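Long-range contacts in engineered protein (Artificial gene, PDB 3VB8), which is an engineered protein from an artificial gene, probably designed by computation in work on a protein-based enzyme inhibitor: residues Y13-F18 / L50-L55; K34-K39 / E133-S138; H43-G48 / E127-V132. All coordinates share one frame; numbering follows the deposited sequence.

Contact 1 (Y13-F18 / L50-L55); sequences YVVTSF and LAYMLL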
loop_
_atom_site.group_PDB
_atom_site.type_symbol
_atom_site.label_atom_id
_atom_site.label_comp_id
_atom_site.label_asym_id
_atom_site.label_seq_id
_atom_site.Cartn_x
_atom_site.Cartn_y
_atom_site.Cartn_z
ATOM N N TYR A 13 -3.069 -4.465 -13.748
ATOM C CA TYR A 13 -2.070 -3.852 -12.906
ATOM C C TYR A 13 -2.817 -2.832 -12.078
ATOM O O TYR A 13 -3.496 -1.959 -12.614
ATOM C CB TYR A 13 -0.991 -3.182 -13.757
ATOM C CG TYR A 13 0.265 -2.860 -12.977
ATOM C CD1 TYR A 13 0.881 -3.828 -12.179
ATOM C CD2 TYR A 13 0.854 -1.604 -13.053
ATOM C CE1 TYR A 13 2.050 -3.556 -11.477
ATOM C CE2 TYR A 13 2.025 -1.325 -12.356
ATOM C CZ TYR A 13 2.612 -2.301 -11.574
ATOM O OH TYR A 13 3.755 -1.981 -10.890
ATOM N N VAL A 14 -2.733 -2.963 -10.765
ATOM C CA VAL A 14 -3.429 -2.023 -9.908
ATOM C C VAL A 14 -2.408 -1.161 -9.141
ATOM O O VAL A 14 -1.305 -1.621 -8.830
ATOM C CB VAL A 14 -4.377 -2.793 -8.940
ATOM C CG1 VAL A 14 -3.568 -3.647 -8.023
ATOM C CG2 VAL A 14 -5.247 -1.822 -8.127
ATOM N N VAL A 15 -2.751 0.096 -8.884
ATOM C CA VAL A 15 -1.865 0.985 -8.133
ATOM C C VAL A 15 -2.638 1.681 -7.015
ATOM O O VAL A 15 -3.860 1.744 -7.054
ATOM C CB VAL A 15 -1.220 2.045 -9.048
ATOM C CG1 VAL A 15 -0.233 1.351 -10.034
ATOM C CG2 VAL A 15 -2.321 2.857 -9.771
ATOM N N THR A 16 -1.946 2.193 -6.011
ATOM C CA THR A 16 -2.674 2.834 -4.938
ATOM C C THR A 16 -2.777 4.303 -5.250
ATOM O O THR A 16 -1.817 4.910 -5.731
ATOM C CB THR A 16 -1.978 2.659 -3.575
ATOM O OG1 THR A 16 -0.626 3.125 -3.676
ATOM C CG2 THR A 16 -1.995 1.194 -3.133
ATOM N N SER A 17 -3.943 4.876 -4.985
ATOM C CA SER A 17 -4.144 6.290 -5.229
ATOM C C SER A 17 -5.148 6.781 -4.207
ATOM O O SER A 17 -6.332 6.475 -4.316
ATOM C CB SER A 17 -4.669 6.515 -6.662
ATOM O OG SER A 17 -4.391 7.829 -7.146
ATOM N N PHE A 18 -4.683 7.509 -3.198
ATOM C CA PHE A 18 -5.612 8.038 -2.198
ATOM C C PHE A 18 -5.042 9.161 -1.326
ATOM O O PHE A 18 -3.873 9.167 -0.982
ATOM C CB PHE A 18 -6.142 6.899 -1.312
ATOM C CG PHE A 18 -5.207 6.487 -0.230
ATOM C CD1 PHE A 18 -5.183 7.173 0.985
ATOM C CD2 PHE A 18 -4.364 5.392 -0.416
ATOM C CE1 PHE A 18 -4.332 6.771 2.008
ATOM C CE2 PHE A 18 -3.509 4.979 0.594
ATOM C CZ PHE A 18 -3.492 5.667 1.809
ATOM N N LEU A 50 -6.318 2.188 -8.522
ATOM C CA LEU A 50 -6.512 2.525 -9.928
ATOM C C LEU A 50 -6.079 1.242 -10.613
ATOM O O LEU A 50 -5.031 0.700 -10.260
ATOM C CB LEU A 50 -5.615 3.698 -10.326
ATOM C CG LEU A 50 -5.946 5.057 -9.721
ATOM C CD1 LEU A 50 -4.995 6.072 -10.256
ATOM C CD2 LEU A 50 -7.362 5.434 -10.051
ATOM N N ALA A 51 -6.893 0.728 -11.534
ATOM C CA ALA A 51 -6.553 -0.513 -12.238
ATOM C C ALA A 51 -6.232 -0.222 -13.678
ATOM O O ALA A 51 -6.862 0.639 -14.271
ATOM C CB ALA A 51 -7.692 -1.469 -12.198
ATOM N N TYR A 52 -5.309 -0.974 -14.260
ATOM C CA TYR A 52 -4.915 -0.751 -15.643
ATOM C C TYR A 52 -4.990 -2.015 -16.475
ATOM O O TYR A 52 -4.704 -3.102 -15.982
ATOM C CB TYR A 52 -3.468 -0.259 -15.704
ATOM C CG TYR A 52 -3.185 1.088 -15.084
ATOM C CD1 TYR A 52 -3.258 2.252 -15.851
ATOM C CD2 TYR A 52 -2.780 1.198 -13.751
ATOM C CE1 TYR A 52 -2.928 3.494 -15.313
ATOM C CE2 TYR A 52 -2.448 2.441 -13.197
ATOM C CZ TYR A 52 -2.524 3.590 -13.992
ATOM O OH TYR A 52 -2.189 4.840 -13.505
ATOM N N MET A 53 -5.351 -1.850 -17.746
ATOM C CA MET A 53 -5.410 -2.951 -18.692
ATOM C C MET A 53 -4.223 -2.702 -19.583
ATOM O O MET A 53 -4.337 -2.024 -20.596
ATOM C CB MET A 53 -6.706 -2.939 -19.516
ATOM C CG MET A 53 -7.972 -3.378 -18.788
ATOM S SD MET A 53 -9.320 -3.727 -19.914
ATOM C CE MET A 53 -9.516 -2.115 -20.680
ATOM N N LEU A 54 -3.073 -3.205 -19.144
ATOM C CA LEU A 54 -1.826 -3.058 -19.876
ATOM C C LEU A 54 -1.573 -4.130 -20.964
ATOM O O LEU A 54 -1.935 -5.307 -20.830
ATOM C CB LEU A 54 -0.646 -3.081 -18.902
ATOM C CG LEU A 54 -0.581 -2.021 -17.812
ATOM C CD1 LEU A 54 0.621 -2.283 -16.919
ATOM C CD2 LEU A 54 -0.463 -0.660 -18.447
ATOM N N LEU A 55 -0.929 -3.694 -22.038
ATOM C CA LEU A 55 -0.558 -4.549 -23.148
ATOM C C LEU A 55 0.946 -4.658 -23.049
ATOM O O LEU A 55 1.618 -3.707 -22.657
ATOM C CB LEU A 55 -0.956 -3.892 -24.463
ATOM C CG LEU A 55 -2.447 -3.686 -24.708
ATOM C CD1 LEU A 55 -2.656 -2.784 -25.916
ATOM C CD2 LEU A 55 -3.097 -5.041 -24.903
#

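Contact 2 (K34-K39 / E133-S138); sequences KRWFVK and EESNYS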
loop_
_atom_site.group_PDB
_atom_site.type_symbol
_atom_site.label_atom_id
_atom_site.label_comp_id
_atom_site.label_asym_id
_atom_site.label_seq_id
_atom_site.Cartn_x
_atom_site.Cartn_y
_atom_site.Cartn_z
ATOM N N LYS A 34 3.500 5.330 -25.874
ATOM C CA LYS A 34 2.716 6.534 -26.154
ATOM C C LYS A 34 3.405 7.802 -25.623
ATOM O O LYS A 34 3.109 8.928 -26.040
ATOM C CB LYS A 34 1.336 6.404 -25.500
ATOM C CG LYS A 34 0.603 5.091 -25.789
ATOM C CD LYS A 34 0.278 4.940 -27.268
ATOM C CE LYS A 34 -0.375 3.600 -27.566
ATOM N NZ LYS A 34 -0.835 3.546 -28.977
ATOM N N ARG A 35 4.314 7.607 -24.680
ATOM C CA ARG A 35 5.048 8.712 -24.089
ATOM C C ARG A 35 4.141 9.693 -23.370
ATOM O O ARG A 35 4.236 10.897 -23.583
ATOM C CB ARG A 35 5.869 9.458 -25.152
ATOM C CG ARG A 35 6.906 10.424 -24.559
ATOM C CD ARG A 35 8.232 10.417 -25.334
ATOM N NE ARG A 35 8.053 10.712 -26.755
ATOM C CZ ARG A 35 9.040 11.049 -27.582
ATOM N NH1 ARG A 35 10.285 11.138 -27.127
ATOM N NH2 ARG A 35 8.782 11.299 -28.864
ATOM N N TRP A 36 3.262 9.153 -22.533
ATOM C CA TRP A 36 2.328 9.909 -21.703
ATOM C C TRP A 36 1.653 8.911 -20.775
ATOM O O TRP A 36 1.603 7.713 -21.061
ATOM C CB TRP A 36 1.281 10.649 -22.550
ATOM C CG TRP A 36 0.233 11.334 -21.735
ATOM C CD1 TRP A 36 -1.057 10.917 -21.535
ATOM C CD2 TRP A 36 0.388 12.532 -20.963
ATOM N NE1 TRP A 36 -1.716 11.782 -20.681
ATOM C CE2 TRP A 36 -0.848 12.782 -20.314
ATOM C CE3 TRP A 36 1.450 13.417 -20.750
ATOM C CZ2 TRP A 36 -1.039 13.893 -19.470
ATOM C CZ3 TRP A 36 1.259 14.509 -19.915
ATOM C CH2 TRP A 36 0.026 14.738 -19.284
ATOM N N PHE A 37 1.132 9.419 -19.665
ATOM C CA PHE A 37 0.448 8.597 -18.662
ATOM C C PHE A 37 -0.617 7.674 -19.250
ATOM O O PHE A 37 -1.425 8.097 -20.082
ATOM C CB PHE A 37 -0.172 9.505 -17.569
ATOM C CG PHE A 37 0.856 10.335 -16.822
ATOM C CD1 PHE A 37 1.748 9.736 -15.918
ATOM C CD2 PHE A 37 1.030 11.679 -17.118
ATOM C CE1 PHE A 37 2.802 10.467 -15.336
ATOM C CE2 PHE A 37 2.077 12.406 -16.540
ATOM C CZ PHE A 37 2.961 11.797 -15.653
ATOM N N VAL A 38 -0.616 6.422 -18.796
ATOM C CA VAL A 38 -1.576 5.423 -19.244
ATOM C C VAL A 38 -2.902 5.771 -18.629
ATOM O O VAL A 38 -2.933 6.341 -17.542
ATOM C CB VAL A 38 -1.148 4.043 -18.784
ATOM C CG1 VAL A 38 -2.253 3.057 -19.019
ATOM C CG2 VAL A 38 0.074 3.633 -19.552
ATOM N N LYS A 39 -3.990 5.448 -19.321
ATOM C CA LYS A 39 -5.313 5.762 -18.811
ATOM C C LYS A 39 -5.886 4.569 -18.072
ATOM O O LYS A 39 -5.875 3.470 -18.592
ATOM C CB LYS A 39 -6.251 6.150 -19.961
ATOM C CG LYS A 39 -7.668 6.414 -19.506
ATOM C CD LYS A 39 -7.949 7.902 -19.318
ATOM C CE LYS A 39 -9.441 8.160 -19.051
ATOM N NZ LYS A 39 -9.775 9.614 -18.917
ATOM N N GLU A 133 -6.249 12.360 -17.180
ATOM C CA GLU A 133 -7.054 13.079 -18.141
ATOM C C GLU A 133 -6.537 12.741 -19.518
ATOM O O GLU A 133 -5.340 12.884 -19.772
ATOM C CB GLU A 133 -6.935 14.583 -17.882
ATOM C CG GLU A 133 -7.627 15.035 -16.596
ATOM C CD GLU A 133 -7.399 16.505 -16.281
ATOM O OE1 GLU A 133 -7.625 17.340 -17.180
ATOM O OE2 GLU A 133 -7.008 16.821 -15.133
ATOM N N GLU A 134 -7.431 12.281 -20.396
ATOM C CA GLU A 134 -7.045 11.947 -21.767
ATOM C C GLU A 134 -6.435 13.230 -22.238
ATOM O O GLU A 134 -7.142 14.112 -22.706
ATOM C CB GLU A 134 -8.276 11.607 -22.611
ATOM C CG GLU A 134 -8.030 10.738 -23.851
ATOM C CD GLU A 134 -7.524 9.342 -23.492
ATOM O OE1 GLU A 134 -8.054 8.737 -22.537
ATOM O OE2 GLU A 134 -6.591 8.845 -24.156
ATOM N N SER A 135 -5.127 13.357 -22.068
ATOM C CA SER A 135 -4.470 14.595 -22.444
ATOM C C SER A 135 -3.733 14.665 -23.792
ATOM O O SER A 135 -3.673 13.714 -24.581
ATOM C CB SER A 135 -3.518 15.013 -21.329
ATOM O OG SER A 135 -4.245 15.260 -20.147
ATOM N N ASN A 136 -3.171 15.845 -24.026
ATOM C CA ASN A 136 -2.434 16.186 -25.230
ATOM C C ASN A 136 -0.927 16.424 -24.949
ATOM O O ASN A 136 -0.394 16.105 -23.867
ATOM C CB ASN A 136 -3.066 17.453 -25.808
ATOM C CG ASN A 136 -2.615 17.749 -27.207
ATOM O OD1 ASN A 136 -2.729 18.879 -27.663
ATOM N ND2 ASN A 136 -2.112 16.734 -27.907
ATOM N N TYR A 137 -0.266 16.999 -25.950
ATOM C CA TYR A 137 1.155 17.326 -25.916
ATOM C C TYR A 137 2.049 16.117 -26.129
ATOM O O TYR A 137 1.604 14.982 -25.988
ATOM C CB TYR A 137 1.529 17.999 -24.596
ATOM C CG TYR A 137 2.879 18.668 -24.650
ATOM C CD1 TYR A 137 3.167 19.620 -25.629
ATOM C CD2 TYR A 137 3.881 18.337 -23.740
ATOM C CE1 TYR A 137 4.423 20.223 -25.700
ATOM C CE2 TYR A 137 5.140 18.939 -23.803
ATOM C CZ TYR A 137 5.400 19.877 -24.787
ATOM O OH TYR A 137 6.638 20.459 -24.878
ATOM N N SER A 138 3.317 16.370 -26.438
ATOM C CA SER A 138 4.279 15.303 -26.678
ATOM C C SER A 138 5.605 15.568 -25.997
ATOM O O SER A 138 6.364 16.439 -26.425
ATOM C CB SER A 138 4.527 15.162 -28.173
ATOM O OG SER A 138 3.305 15.001 -28.856
#

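Contact 3 (H43-G48 / E127-V132); sequences HSRRYG and EKTAWV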
loop_
_atom_site.group_PDB
_atom_site.type_symbol
_atom_site.label_atom_id
_atom_site.label_comp_id
_atom_site.label_asym_id
_atom_site.label_seq_id
_atom_site.Cartn_x
_atom_site.Cartn_y
_atom_site.Cartn_z
ATOM N N HIS A 43 -11.373 2.874 -11.597
ATOM C CA HIS A 43 -10.811 3.502 -10.405
ATOM C C HIS A 43 -11.779 3.298 -9.240
ATOM O O HIS A 43 -12.995 3.401 -9.420
ATOM C CB HIS A 43 -10.613 4.980 -10.642
ATOM C CG HIS A 43 -11.865 5.687 -11.048
ATOM N ND1 HIS A 43 -12.121 6.032 -12.352
ATOM C CD2 HIS A 43 -12.913 6.131 -10.320
ATOM C CE1 HIS A 43 -13.279 6.671 -12.417
ATOM N NE2 HIS A 43 -13.780 6.743 -11.198
ATOM N N SER A 44 -11.256 3.020 -8.051
ATOM C CA SER A 44 -12.126 2.781 -6.907
ATOM C C SER A 44 -11.813 3.643 -5.701
ATOM O O SER A 44 -10.816 3.456 -5.019
ATOM C CB SER A 44 -12.065 1.295 -6.514
ATOM O OG SER A 44 -12.819 0.978 -5.355
ATOM N N ARG A 45 -12.695 4.582 -5.424
ATOM C CA ARG A 45 -12.503 5.451 -4.291
ATOM C C ARG A 45 -12.785 4.641 -3.039
ATOM O O ARG A 45 -12.231 4.887 -1.971
ATOM C CB ARG A 45 -13.467 6.631 -4.398
ATOM C CG ARG A 45 -13.021 7.734 -5.356
ATOM C CD ARG A 45 -14.067 8.828 -5.549
ATOM N NE ARG A 45 -13.588 9.853 -6.471
ATOM C CZ ARG A 45 -14.343 10.847 -6.918
ATOM N NH1 ARG A 45 -15.601 10.933 -6.519
ATOM N NH2 ARG A 45 -13.855 11.743 -7.765
ATOM N N ARG A 46 -13.647 3.649 -3.193
ATOM C CA ARG A 46 -14.020 2.810 -2.078
ATOM C C ARG A 46 -12.794 2.086 -1.552
ATOM O O ARG A 46 -12.795 1.593 -0.427
ATOM C CB ARG A 46 -15.095 1.811 -2.530
ATOM C CG ARG A 46 -15.861 1.072 -1.434
ATOM C CD ARG A 46 -15.123 -0.151 -0.907
ATOM N NE ARG A 46 -15.892 -0.900 0.099
ATOM C CZ ARG A 46 -16.936 -1.700 -0.154
ATOM N NH1 ARG A 46 -17.375 -1.886 -1.391
ATOM N NH2 ARG A 46 -17.542 -2.339 0.841
ATOM N N TYR A 47 -11.747 2.020 -2.369
ATOM C CA TYR A 47 -10.527 1.336 -1.956
ATOM C C TYR A 47 -9.221 2.114 -2.149
ATOM O O TYR A 47 -8.189 1.751 -1.590
ATOM C CB TYR A 47 -10.420 -0.021 -2.656
ATOM C CG TYR A 47 -11.342 -1.065 -2.081
ATOM C CD1 TYR A 47 -11.217 -1.469 -0.748
ATOM C CD2 TYR A 47 -12.350 -1.641 -2.855
ATOM C CE1 TYR A 47 -12.070 -2.416 -0.202
ATOM C CE2 TYR A 47 -13.212 -2.593 -2.320
ATOM C CZ TYR A 47 -13.067 -2.975 -0.993
ATOM O OH TYR A 47 -13.918 -3.922 -0.469
ATOM N N GLY A 48 -9.250 3.173 -2.945
ATOM C CA GLY A 48 -8.040 3.949 -3.146
ATOM C C GLY A 48 -7.116 3.323 -4.169
ATOM O O GLY A 48 -5.899 3.495 -4.106
ATOM N N GLU A 127 -10.091 12.428 -0.198
ATOM C CA GLU A 127 -11.107 11.381 -0.288
ATOM C C GLU A 127 -11.506 11.144 -1.717
ATOM O O GLU A 127 -12.677 10.916 -2.017
ATOM C CB GLU A 127 -12.342 11.763 0.545
ATOM C CG GLU A 127 -12.335 11.178 1.949
ATOM C CD GLU A 127 -13.444 11.728 2.837
ATOM O OE1 GLU A 127 -14.477 12.196 2.310
ATOM O OE2 GLU A 127 -13.285 11.681 4.073
ATOM N N LYS A 128 -10.513 11.194 -2.596
ATOM C CA LYS A 128 -10.735 11.012 -4.027
ATOM C C LYS A 128 -9.574 10.213 -4.589
ATOM O O LYS A 128 -8.621 9.943 -3.868
ATOM C CB LYS A 128 -10.773 12.391 -4.698
ATOM C CG LYS A 128 -11.757 12.549 -5.846
ATOM C CD LYS A 128 -12.137 14.027 -5.989
ATOM C CE LYS A 128 -12.950 14.520 -4.785
ATOM N NZ LYS A 128 -13.348 15.953 -4.897
ATOM N N THR A 129 -9.661 9.830 -5.861
ATOM C CA THR A 129 -8.570 9.110 -6.520
ATOM C C THR A 129 -8.061 10.038 -7.600
ATOM O O THR A 129 -8.700 11.042 -7.916
ATOM C CB THR A 129 -8.996 7.763 -7.207
ATOM O OG1 THR A 129 -9.994 8.016 -8.194
ATOM C CG2 THR A 129 -9.493 6.750 -6.200
ATOM N N ALA A 130 -6.915 9.699 -8.163
ATOM C CA ALA A 130 -6.347 10.528 -9.199
ATOM C C ALA A 130 -7.100 10.235 -10.497
ATOM O O ALA A 130 -7.772 9.215 -10.583
ATOM C CB ALA A 130 -4.826 10.225 -9.335
ATOM N N TRP A 131 -7.020 11.131 -11.482
ATOM C CA TRP A 131 -7.691 10.890 -12.753
ATOM C C TRP A 131 -6.866 11.255 -13.962
ATOM O O TRP A 131 -6.671 12.431 -14.265
ATOM C CB TRP A 131 -9.025 11.629 -12.851
ATOM C CG TRP A 131 -9.886 11.007 -13.889
ATOM C CD1 TRP A 131 -10.708 11.643 -14.785
ATOM C CD2 TRP A 131 -10.047 9.600 -14.123
ATOM N NE1 TRP A 131 -11.375 10.711 -15.563
ATOM C CE2 TRP A 131 -10.987 9.452 -15.174
ATOM C CE3 TRP A 131 -9.487 8.447 -13.547
ATOM C CZ2 TRP A 131 -11.377 8.190 -15.647
ATOM C CZ3 TRP A 131 -9.873 7.203 -14.020
ATOM C CH2 TRP A 131 -10.807 7.083 -15.056
ATOM N N VAL A 132 -6.415 10.232 -14.672
ATOM C CA VAL A 132 -5.617 10.453 -15.852
ATOM C C VAL A 132 -6.530 11.110 -16.853
ATOM O O VAL A 132 -7.489 10.502 -17.292
ATOM C CB VAL A 132 -5.086 9.121 -16.428
ATOM C CG1 VAL A 132 -4.720 9.280 -17.869
ATOM C CG2 VAL A 132 -3.858 8.676 -15.670
#

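Contact 1 (Y13-F18 / L50-L55)
Y13 and Y52 sit opposite each other as a hydrogen-bonded antiparallel pair: Y13 N donates to Y52 O at 3.1 Å, on a lone pair in the carbonyl plane, and Y52 N donates back to Y13 O. With its CG anti to the backbone N (chi1 -164°), Y13 carries its ring away from strand 49-54, and L54 CD1 comes obliquely to the base of that ring, 3.7 Å from Y13 CB. The Y52 ring stays alongside strand 11-19. Y13 O lies at its edge, in the ring plane, and Y52 CE2 reaches V15 CG2 at 3.5 Å, while Y52 OH bonds to L29 N.

These are neighbouring strands of the antiparallel sheet. Between the two hydrogen-bonded pairs, V14 and A51 form a non-hydrogen-bonded pair with CA atoms 4.2 Å apart, and their side chains take the other face, where R45 of the second subunit packs on V14.

L50 pairs with V15, the second hydrogen-bonded pair of the two segments. Its O accepts V15 N at 2.7 Å through a fairly straight bond (160° at the hydrogen), and L50 N returns a bond to V15 O. The side chain of L50 lays CB against V15 CG2, then extends CG to within 3.6 Å of S17 CB.

Contact 2 (K34-K39 / E133-S138)
The nearest CA atoms across the segments, those of K39 and E134, are 7.1 Å apart, so side chains rather than a shared ladder join the two. K34-K39 enters the short, weakly bonded strand 36-37, which pairs with strand 23-31, through a G1 beta bulge in which R35 and W36 both face S31. R35 takes the left-handed backbone conformation of such a bulge (phi 62°, psi 49°). E133-S138 is irregular and belongs to the loop that links helix 114-122 to helix 143-156.

W36 carries the largest share of the buried surface. At chi1 175° the indole swings opposite the W36 backbone N and so faces the loop, where S135 CB approaches the six-membered ring obliquely, 3.3 Å from W36 CZ2. The pyrrole N-H side meets the loop backbone more distantly: E133 O lies near the indole plane at its edge, but 3.9 Å from W36 NE1. On the opposite side of the indole plane from S135, F37 CD2 stands over the rim, and W36 CZ2 in turn lies in the plane of the F37 ring, at its edge. Y114 and K118 of helix 114-122 also touch W36, so the indole lies between the loop and that helix.

Farther along, K39 and E134 meet at about a right angle. Both chains bend at chi2, and the carboxylate comes against the aliphatic part of the lysine instead of its ammonium group. K39 NZ is hydrogen-bonded to V132 O, just ahead of the loop segment. At 4.1 Å from K39 NZ, E134 OE1 is beyond salt-bridge range, though its charge may still be felt there; its nearest neighbour across the contact is K39 CD, at 3.3 Å.

Contact 3 (H43-G48 / E127-V132)
H43 and W131 form a T-shaped pair, the imidazole edge directed at the face of the indole's six-membered ring. The ring centroids are 4.4 Å apart and the planes make 74°. H43 has CG between its backbone N and carbonyl carbon (chi1 56°), and this brings the ring over W131, with H43 CE1 above the rim of the indole. The contact joins the tight turn of the beta hairpin between strands 42-44 and 49-54 to the irregular loop that follows helix 114-122. Within the turn, S44 O accepts G48 N at 2.6 Å.

Van der Waals contacts centre on T129, which is buried and also packs on L50. Its methyl CG2 fits into the turn, 3.8 Å from R45 CG and 3.7 Å from S44 O. On the polar side, T129 OG1 makes a weak bond to A130 O.

Among charged side chains, R45 and K128 lie side by side and point the same way. The arginine is extended from CG to NE, and the lysine's methylenes pass over one face of its guanidinium group. K128 NZ has a long, weak ion pair with E125; the lysine chain bends at chi3, and K128 NZ ends 5.1 Å from R45 NH2.

In the fold
All three contacts reach the same antiparallel sheet, contact 1 with both segments and contacts 2 and 3 with one each. Contacts 1 and 3 have centres about 11 Å apart and join directly: S17 N probably donates to G48 O at 2.6 Å, and L50 CD2 packs on H43 CB. Contacts 1 and 2, with centres about 15 Å apart, meet where Y52 CD1 touches V38 CG1 at 3.4 Å. Contacts 2 and 3 lie farther apart, about 19 Å between centres, yet 127-132 runs straight into 133-138, and V38 O packs on V132 CG2. Contacts 1 and 3 also touch the second subunit: across that interface R46 makes a salt bridge with E133 of the second subunit, and F18 a cation-pi contact with its K39.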